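Local coordinates for protein acetamidase (Bacillus halodurans, PDB 2II1) that probably hydrolyses carbon-nitrogen bonds, other than peptide bonds, in linear amides and binds calcium ions, at residues Q41-L49 with S105-I113; G133-G141 with V167-G175. All coordinates share one frame; numbering follows the deposited sequence.

Interaction 1. Residues Q41-L49 with S105-I113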
loop_
_atom_site.group_PDB
_atom_site.type_symbol
_atom_site.label_atom_id
_atom_site.label_comp_id
_atom_site.label_asym_id
_atom_site.label_seq_id
_atom_site.Cartn_x
_atom_site.Cartn_y
_atom_site.Cartn_z
ATOM N N GLN A 41 15.702 23.789 -12.492
ATOM C CA GLN A 41 15.204 25.153 -12.669
ATOM C C GLN A 41 14.903 25.879 -11.367
ATOM O O GLN A 41 14.991 27.108 -11.311
ATOM C CB GLN A 41 13.950 25.155 -13.533
ATOM C CG GLN A 41 14.242 24.811 -14.975
ATOM C CD GLN A 41 13.018 24.892 -15.830
ATOM O OE1 GLN A 41 12.610 25.980 -16.204
ATOM N NE2 GLN A 41 12.409 23.749 -16.124
ATOM N N ILE A 42 14.521 25.131 -10.332
ATOM C CA ILE A 42 14.226 25.713 -9.037
ATOM C C ILE A 42 15.459 25.612 -8.134
ATOM O O ILE A 42 15.869 24.521 -7.741
ATOM C CB ILE A 42 12.999 25.036 -8.386
ATOM C CG1 ILE A 42 11.868 24.895 -9.423
ATOM C CG2 ILE A 42 12.532 25.837 -7.173
ATOM C CD1 ILE A 42 10.504 24.573 -8.860
ATOM N N THR A 43 16.050 26.767 -7.827
ATOM C CA THR A 43 17.241 26.864 -6.970
ATOM C C THR A 43 17.029 27.718 -5.705
ATOM O O THR A 43 17.940 27.860 -4.885
ATOM C CB THR A 43 18.355 27.540 -7.761
ATOM O OG1 THR A 43 17.899 28.838 -8.145
ATOM C CG2 THR A 43 18.708 26.731 -9.024
ATOM N N ASN A 44 15.831 28.271 -5.555
ATOM C CA ASN A 44 15.522 29.280 -4.544
ATOM C C ASN A 44 14.058 29.152 -4.081
ATOM O O ASN A 44 13.182 28.877 -4.891
ATOM C CB ASN A 44 15.850 30.670 -5.118
ATOM C CG ASN A 44 14.802 31.718 -4.806
ATOM O OD1 ASN A 44 13.960 32.025 -5.649
ATOM N ND2 ASN A 44 14.862 32.298 -3.602
ATOM N N GLU A 45 13.801 29.361 -2.784
ATOM C CA GLU A 45 12.483 29.064 -2.176
ATOM C C GLU A 45 11.359 30.095 -2.480
ATOM O O GLU A 45 10.184 29.856 -2.181
ATOM C CB GLU A 45 12.638 28.878 -0.661
ATOM C CG GLU A 45 13.407 27.609 -0.232
ATOM C CD GLU A 45 13.289 27.317 1.270
ATOM O OE1 GLU A 45 13.028 28.274 2.033
ATOM O OE2 GLU A 45 13.461 26.150 1.704
ATOM N N GLU A 46 11.715 31.235 -3.067
ATOM C CA GLU A 46 10.713 32.204 -3.546
ATOM C C GLU A 46 10.364 32.015 -5.042
ATOM O O GLU A 46 9.592 32.799 -5.609
ATOM C CB GLU A 46 11.162 33.644 -3.245
ATOM C CG GLU A 46 10.775 34.119 -1.838
ATOM C CD GLU A 46 9.272 34.368 -1.680
ATOM O OE1 GLU A 46 8.730 35.162 -2.476
ATOM O OE2 GLU A 46 8.630 33.783 -0.773
ATOM N N GLN A 47 10.917 30.968 -5.667
ATOM C CA GLN A 47 10.552 30.625 -7.046
ATOM C C GLN A 47 9.270 29.843 -7.013
ATOM O O GLN A 47 9.158 28.882 -6.272
ATOM C CB GLN A 47 11.615 29.768 -7.739
ATOM C CG GLN A 47 12.712 30.542 -8.394
ATOM C CD GLN A 47 13.705 29.625 -9.049
ATOM O OE1 GLN A 47 14.748 29.317 -8.471
ATOM N NE2 GLN A 47 13.379 29.151 -10.256
ATOM N N ALA A 48 8.298 30.264 -7.813
ATOM C CA ALA A 48 7.061 29.512 -7.952
ATOM C C ALA A 48 7.225 28.420 -9.014
ATOM O O ALA A 48 7.852 28.649 -10.064
ATOM C CB ALA A 48 5.908 30.445 -8.310
ATOM N N LEU A 49 6.656 27.244 -8.722
ATOM C CA LEU A 49 6.489 26.146 -9.693
ATOM C C LEU A 49 5.949 26.646 -11.030
ATOM O O LEU A 49 6.400 26.224 -12.099
ATOM C CB LEU A 49 5.540 25.072 -9.131
ATOM C CG LEU A 49 5.363 23.790 -9.954
ATOM C CD1 LEU A 49 6.705 23.164 -10.277
ATOM C CD2 LEU A 49 4.476 22.774 -9.240
ATOM N N SER A 105 -1.744 27.892 -0.464
ATOM C CA SER A 105 -0.816 28.689 -1.242
ATOM C C SER A 105 0.354 27.876 -1.758
ATOM O O SER A 105 0.837 26.969 -1.046
ATOM C CB SER A 105 -0.258 29.819 -0.388
ATOM O OG SER A 105 -1.313 30.559 0.177
ATOM N N PRO A 106 0.849 28.235 -2.976
ATOM C CA PRO A 106 2.025 27.589 -3.539
ATOM C C PRO A 106 3.200 27.815 -2.608
ATOM O O PRO A 106 3.350 28.904 -2.051
ATOM C CB PRO A 106 2.249 28.309 -4.882
ATOM C CG PRO A 106 1.025 29.039 -5.161
ATOM C CD PRO A 106 0.351 29.312 -3.858
ATOM N N THR A 107 3.982 26.766 -2.427
ATOM C CA THR A 107 5.081 26.731 -1.477
ATOM C C THR A 107 6.226 25.927 -2.099
ATOM O O THR A 107 5.977 24.892 -2.685
ATOM C CB THR A 107 4.622 26.051 -0.194
ATOM O OG1 THR A 107 3.557 26.830 0.369
ATOM C CG2 THR A 107 5.771 25.907 0.803
ATOM N N THR A 108 7.448 26.446 -2.008
ATOM C CA THR A 108 8.659 25.746 -2.446
ATOM C C THR A 108 9.619 25.621 -1.274
ATOM O O THR A 108 9.839 26.578 -0.538
ATOM C CB THR A 108 9.370 26.495 -3.562
ATOM O OG1 THR A 108 8.509 26.583 -4.686
ATOM C CG2 THR A 108 10.670 25.770 -3.977
ATOM N N LYS A 109 10.204 24.450 -1.095
ATOM C CA LYS A 109 11.094 24.267 0.024
ATOM C C LYS A 109 12.321 23.450 -0.368
ATOM O O LYS A 109 12.220 22.443 -1.108
ATOM C CB LYS A 109 10.336 23.621 1.175
ATOM C CG LYS A 109 11.132 23.443 2.447
ATOM C CD LYS A 109 10.407 22.492 3.387
ATOM C CE LYS A 109 11.280 22.088 4.555
ATOM N NZ LYS A 109 11.831 23.265 5.307
ATOM N N LEU A 110 13.468 23.893 0.160
ATOM C CA LEU A 110 14.774 23.283 -0.107
ATOM C C LEU A 110 15.230 22.410 1.062
ATOM O O LEU A 110 15.052 22.765 2.233
ATOM C CB LEU A 110 15.829 24.365 -0.469
ATOM C CG LEU A 110 15.668 24.996 -1.881
ATOM C CD1 LEU A 110 16.630 26.151 -2.154
ATOM C CD2 LEU A 110 15.855 23.948 -2.940
ATOM N N PHE A 111 15.805 21.259 0.726
ATOM C CA PHE A 111 16.205 20.268 1.710
ATOM C C PHE A 111 17.675 20.004 1.519
ATOM O O PHE A 111 18.063 19.313 0.576
ATOM C CB PHE A 111 15.436 18.943 1.538
ATOM C CG PHE A 111 13.977 19.072 1.772
ATOM C CD1 PHE A 111 13.165 19.655 0.801
ATOM C CD2 PHE A 111 13.408 18.650 2.962
ATOM C CE1 PHE A 111 11.803 19.815 1.003
ATOM C CE2 PHE A 111 12.040 18.803 3.177
ATOM C CZ PHE A 111 11.227 19.398 2.193
ATOM N N PRO A 112 18.497 20.568 2.402
ATOM C CA PRO A 112 19.897 20.127 2.484
ATOM C C PRO A 112 20.031 18.625 2.772
ATOM O O PRO A 112 19.295 18.064 3.608
ATOM C CB PRO A 112 20.478 20.933 3.648
ATOM C CG PRO A 112 19.414 21.872 4.112
ATOM C CD PRO A 112 18.154 21.642 3.350
ATOM N N ILE A 113 20.961 17.989 2.077
ATOM C CA ILE A 113 21.341 16.619 2.366
ATOM C C ILE A 113 22.587 16.703 3.213
ATOM O O ILE A 113 23.537 17.369 2.823
ATOM C CB ILE A 113 21.662 15.837 1.094
ATOM C CG1 ILE A 113 20.472 15.875 0.153
ATOM C CG2 ILE A 113 22.045 14.395 1.430
ATOM C CD1 ILE A 113 19.132 15.801 0.853
HETATM O O HOH W 1 13.790 24.731 3.943
#

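Interaction 2. Residues G133-G141 with V167-G175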
loop_
_atom_site.group_PDB
_atom_site.type_symbol
_atom_site.label_atom_id
_atom_site.label_comp_id
_atom_site.label_asym_id
_atom_site.label_seq_id
_atom_site.Cartn_x
_atom_site.Cartn_y
_atom_site.Cartn_z
ATOM N N GLY A 133 12.775 7.645 -9.932
ATOM C CA GLY A 133 11.353 7.842 -10.196
ATOM C C GLY A 133 10.907 7.496 -11.613
ATOM O O GLY A 133 9.794 7.002 -11.819
ATOM N N VAL A 134 11.746 7.817 -12.581
ATOM C CA VAL A 134 11.469 7.630 -13.999
ATOM C C VAL A 134 12.527 6.694 -14.535
ATOM O O VAL A 134 13.709 7.034 -14.558
ATOM C CB VAL A 134 11.505 8.959 -14.797
ATOM C CG1 VAL A 134 11.573 8.688 -16.295
ATOM C CG2 VAL A 134 10.306 9.811 -14.458
ATOM N N ILE A 135 12.094 5.491 -14.897
ATOM C CA ILE A 135 12.931 4.537 -15.593
ATOM C C ILE A 135 12.059 3.818 -16.630
ATOM O O ILE A 135 11.003 3.322 -16.291
ATOM C CB ILE A 135 13.579 3.536 -14.601
ATOM C CG1 ILE A 135 14.670 2.710 -15.314
ATOM C CG2 ILE A 135 12.526 2.660 -13.946
ATOM C CD1 ILE A 135 15.538 1.914 -14.389
ATOM N N GLY A 136 12.494 3.764 -17.893
ATOM C CA GLY A 136 11.674 3.163 -18.926
ATOM C C GLY A 136 12.395 2.876 -20.219
ATOM O O GLY A 136 13.503 3.389 -20.459
ATOM N N THR A 137 11.773 2.007 -21.016
ATOM C CA THR A 137 12.199 1.706 -22.388
ATOM C C THR A 137 11.188 2.340 -23.368
ATOM O O THR A 137 10.146 2.862 -22.949
ATOM C CB THR A 137 12.313 0.172 -22.592
ATOM O OG1 THR A 137 11.052 -0.461 -22.332
ATOM C CG2 THR A 137 13.392 -0.415 -21.654
ATOM N N ALA A 138 11.513 2.318 -24.661
ATOM C CA ALA A 138 10.658 2.923 -25.675
ATOM C C ALA A 138 9.429 2.059 -25.962
ATOM O O ALA A 138 9.559 0.841 -26.201
ATOM C CB ALA A 138 11.448 3.154 -26.986
ATOM N N PRO A 139 8.228 2.686 -25.996
ATOM C CA PRO A 139 7.018 1.920 -26.332
ATOM C C PRO A 139 7.037 1.594 -27.819
ATOM O O PRO A 139 7.689 2.314 -28.572
ATOM C CB PRO A 139 5.860 2.870 -25.964
ATOM C CG PRO A 139 6.484 4.122 -25.402
ATOM C CD PRO A 139 7.936 4.114 -25.761
ATOM N N PRO A 140 6.351 0.508 -28.245
ATOM C CA PRO A 140 6.388 0.182 -29.669
ATOM C C PRO A 140 5.579 1.156 -30.520
ATOM O O PRO A 140 5.887 1.343 -31.709
ATOM C CB PRO A 140 5.795 -1.241 -29.735
ATOM C CG PRO A 140 4.984 -1.390 -28.532
ATOM C CD PRO A 140 5.532 -0.450 -27.482
ATOM N N GLY A 141 4.566 1.778 -29.918
ATOM C CA GLY A 141 3.638 2.629 -30.664
ATOM C C GLY A 141 4.012 4.093 -30.612
ATOM O O GLY A 141 5.172 4.439 -30.808
ATOM N N VAL A 167 15.470 -4.291 -11.560
ATOM C CA VAL A 167 14.286 -3.818 -12.250
ATOM C C VAL A 167 14.178 -4.604 -13.543
ATOM O O VAL A 167 15.184 -4.832 -14.210
ATOM C CB VAL A 167 14.421 -2.324 -12.638
ATOM C CG1 VAL A 167 13.107 -1.812 -13.256
ATOM C CG2 VAL A 167 14.789 -1.513 -11.453
ATOM N N TYR A 168 12.974 -5.001 -13.912
ATOM C CA TYR A 168 12.751 -5.657 -15.213
ATOM C C TYR A 168 11.798 -4.845 -16.099
ATOM O O TYR A 168 10.684 -4.603 -15.700
ATOM C CB TYR A 168 12.182 -7.059 -15.015
ATOM C CG TYR A 168 13.019 -7.971 -14.124
ATOM C CD1 TYR A 168 12.828 -7.991 -12.751
ATOM C CD2 TYR A 168 13.966 -8.826 -14.667
ATOM C CE1 TYR A 168 13.578 -8.824 -11.925
ATOM C CE2 TYR A 168 14.731 -9.667 -13.842
ATOM C CZ TYR A 168 14.521 -9.651 -12.474
ATOM O OH TYR A 168 15.251 -10.474 -11.653
ATOM N N LEU A 169 12.268 -4.427 -17.289
ATOM C CA LEU A 169 11.468 -3.666 -18.284
ATOM C C LEU A 169 11.386 -4.407 -19.629
ATOM O O LEU A 169 12.273 -5.190 -19.938
ATOM C CB LEU A 169 12.088 -2.295 -18.545
ATOM C CG LEU A 169 12.079 -1.315 -17.378
ATOM C CD1 LEU A 169 12.863 -0.070 -17.770
ATOM C CD2 LEU A 169 10.621 -1.016 -16.956
ATOM N N PRO A 170 10.325 -4.150 -20.435
ATOM C CA PRO A 170 10.201 -4.821 -21.723
ATOM C C PRO A 170 11.167 -4.232 -22.751
ATOM O O PRO A 170 11.525 -3.050 -22.682
ATOM C CB PRO A 170 8.754 -4.537 -22.121
ATOM C CG PRO A 170 8.487 -3.212 -21.495
ATOM C CD PRO A 170 9.210 -3.210 -20.211
ATOM N N VAL A 171 11.607 -5.069 -23.670
ATOM C CA VAL A 171 12.235 -4.605 -24.901
ATOM C C VAL A 171 11.172 -4.735 -25.974
ATOM O O VAL A 171 10.794 -5.850 -26.351
ATOM C CB VAL A 171 13.452 -5.478 -25.275
ATOM C CG1 VAL A 171 14.024 -5.102 -26.680
ATOM C CG2 VAL A 171 14.501 -5.335 -24.236
ATOM N N GLU A 172 10.669 -3.596 -26.452
ATOM C CA GLU A 172 9.617 -3.573 -27.465
ATOM C C GLU A 172 10.111 -3.039 -28.813
ATOM O O GLU A 172 9.439 -3.212 -29.812
ATOM C CB GLU A 172 8.439 -2.749 -26.981
ATOM C CG GLU A 172 7.769 -3.278 -25.718
ATOM C CD GLU A 172 7.172 -4.683 -25.874
ATOM O OE1 GLU A 172 7.031 -5.181 -27.004
ATOM O OE2 GLU A 172 6.825 -5.296 -24.853
ATOM N N VAL A 173 11.265 -2.371 -28.829
ATOM C CA VAL A 173 11.917 -1.961 -30.068
ATOM C C VAL A 173 13.356 -2.460 -29.924
ATOM O O VAL A 173 13.866 -2.516 -28.811
ATOM C CB VAL A 173 11.817 -0.407 -30.284
ATOM C CG1 VAL A 173 10.396 0.113 -29.961
ATOM C CG2 VAL A 173 12.814 0.352 -29.456
ATOM N N ASP A 174 14.015 -2.855 -31.015
ATOM C CA ASP A 174 15.352 -3.446 -30.886
ATOM C C ASP A 174 16.308 -2.424 -30.230
ATOM O O ASP A 174 16.242 -1.207 -30.510
ATOM C CB ASP A 174 15.907 -3.934 -32.230
ATOM C CG ASP A 174 15.181 -5.190 -32.793
ATOM O OD1 ASP A 174 14.354 -5.873 -32.127
ATOM O OD2 ASP A 174 15.455 -5.492 -33.965
ATOM N N GLY A 175 17.184 -2.923 -29.346
ATOM C CA GLY A 175 18.041 -2.069 -28.544
ATOM C C GLY A 175 17.416 -1.540 -27.260
ATOM O O GLY A 175 18.111 -0.952 -26.440
HETATM O O HOH W 2 11.719 -1.105 -26.084
#

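Interaction 1. Residues Q41-L49 with S105-I113
Thr108 and Glu45 carry the polar part of this contact, one from each side. The hydroxyl of Thr108 is the donor to the backbone carbonyl of Gln47, OG1 to O 2.9 Å, and meets that oxygen almost head-on, with a C=O...OG1 angle of 172°. With chi1 at -62° the Thr108 methyl CG2 stands anti to the backbone N and is turned to Ile42, near the start of the loop segment, packing 3.7 Å from its CG2. A valine here, with no hydroxyl, would probably leave the Gln47 carbonyl without this partner and the end of the turn less firmly tied to the strand. Glu45 answers from the loop: its chain, extended beyond CG, runs over the Thr108 carbonyl to Leu110, whose backbone N donates to Glu45 OE2 at 2.7 Å. That bond is nearly straight, 174° at the hydrogen, and uses the anti lone pair of the carboxylate. Beside it, Leu110 CG packs 3.8 Å from Glu45 CG, while CD1 reaches the Thr43 carbonyl. A water takes a hydrogen bond from Lys109 NZ and lies within hydrogen-bonding distance of both Glu45 OE2 and the Leu110 carbonyl O; the ammonium also bonds to the backbone O of Tyr120 and makes a cation-pi contact with its ring. One layer out, the Gln47 amide braces the loop from within: NE2 donates to Gln41 O at 2.8 Å, and OE1 accepts from both N and OG1 of Thr43. Residues 44-47 form a type I beta turn, closed by Gln47 N bonding to Asn44 O. The whole is a beta turn laid across one face of strand 107-114, gripped by side-chain-to-backbone bonds instead of strand pairing, while the strand itself pairs with strand 87-92 in an antiparallel sheet.

Interaction 2. Residues G133-G141 with V167-G175
Thr137 faces Pro170 and Leu169, and its side-chain atoms meet both. CB lies 3.3 Å from the Pro170 carbonyl O. One branch, OG1, donates to that same oxygen at 2.7 Å, with a C=O...OG1 angle of 153° and the hydroxyl tilted 19° from the carbonyl plane. The chi1 of 59° tucks OG1 between the backbone N and the carbonyl carbon and sends the methyl CG2 anti to that carbon, where CG2 lies 3.4 Å from Pro170 O and 3.9 Å from Leu169 CB. The side chains of Thr137 and Leu169 thus run antiparallel past one another. Farther along Leu169, CD1 reaches over Gly136, 3.6 Å from its CA, and touches CG1 of Ile135 as the two side chains cross at a slant. Beyond the threonine the chains stay together through carbon contacts and a water. Ala138 CB packs 4.0 Å from CG2 of Val173, while Val173 CG1 lies against the carbonyls of Ala138 and Pro139. The Pro140 ring runs beside Glu172, CD to CB 3.7 Å, and the Glu172 carboxylate, on a chain bent at chi2, is held by a salt bridge to Arg213. A water donates to Ala138 O, 2.9 Å away, and accepts from the backbone N of Glu172. Ile135 and Leu169 both also touch Leu178 of strand 176-184, and Leu169 meets Ile77 of strand 74-84. This is sheet-on-sheet packing in a beta-rich core: strand 131-136 belongs to one mixed sheet, strand 166-170 to another, and apolar side chains fill the layer between them.

In the fold
Along the chain, interaction 1 is complete before interaction 2 begins. Their centres are 32 Å apart, on opposite sides of the chain's centre, and their nearest atoms are about 14 Å from each other. The strands in contact belong to different sheets, but the loop of interaction 1 passes from strand 28-34, in the sheet holding 166-170, to strand 60-67, in the sheet holding 131-136. Two calcium ions, which share Asp182 as a ligand, are bound in this chain; the Leu49 and Ile135 side chains are each about 10 Å from a bound calcium. Neither contact supplies a calcium ligand, though the Gly133 backbone hydrogen-bonds with ligand residues Asp157 and Asp182.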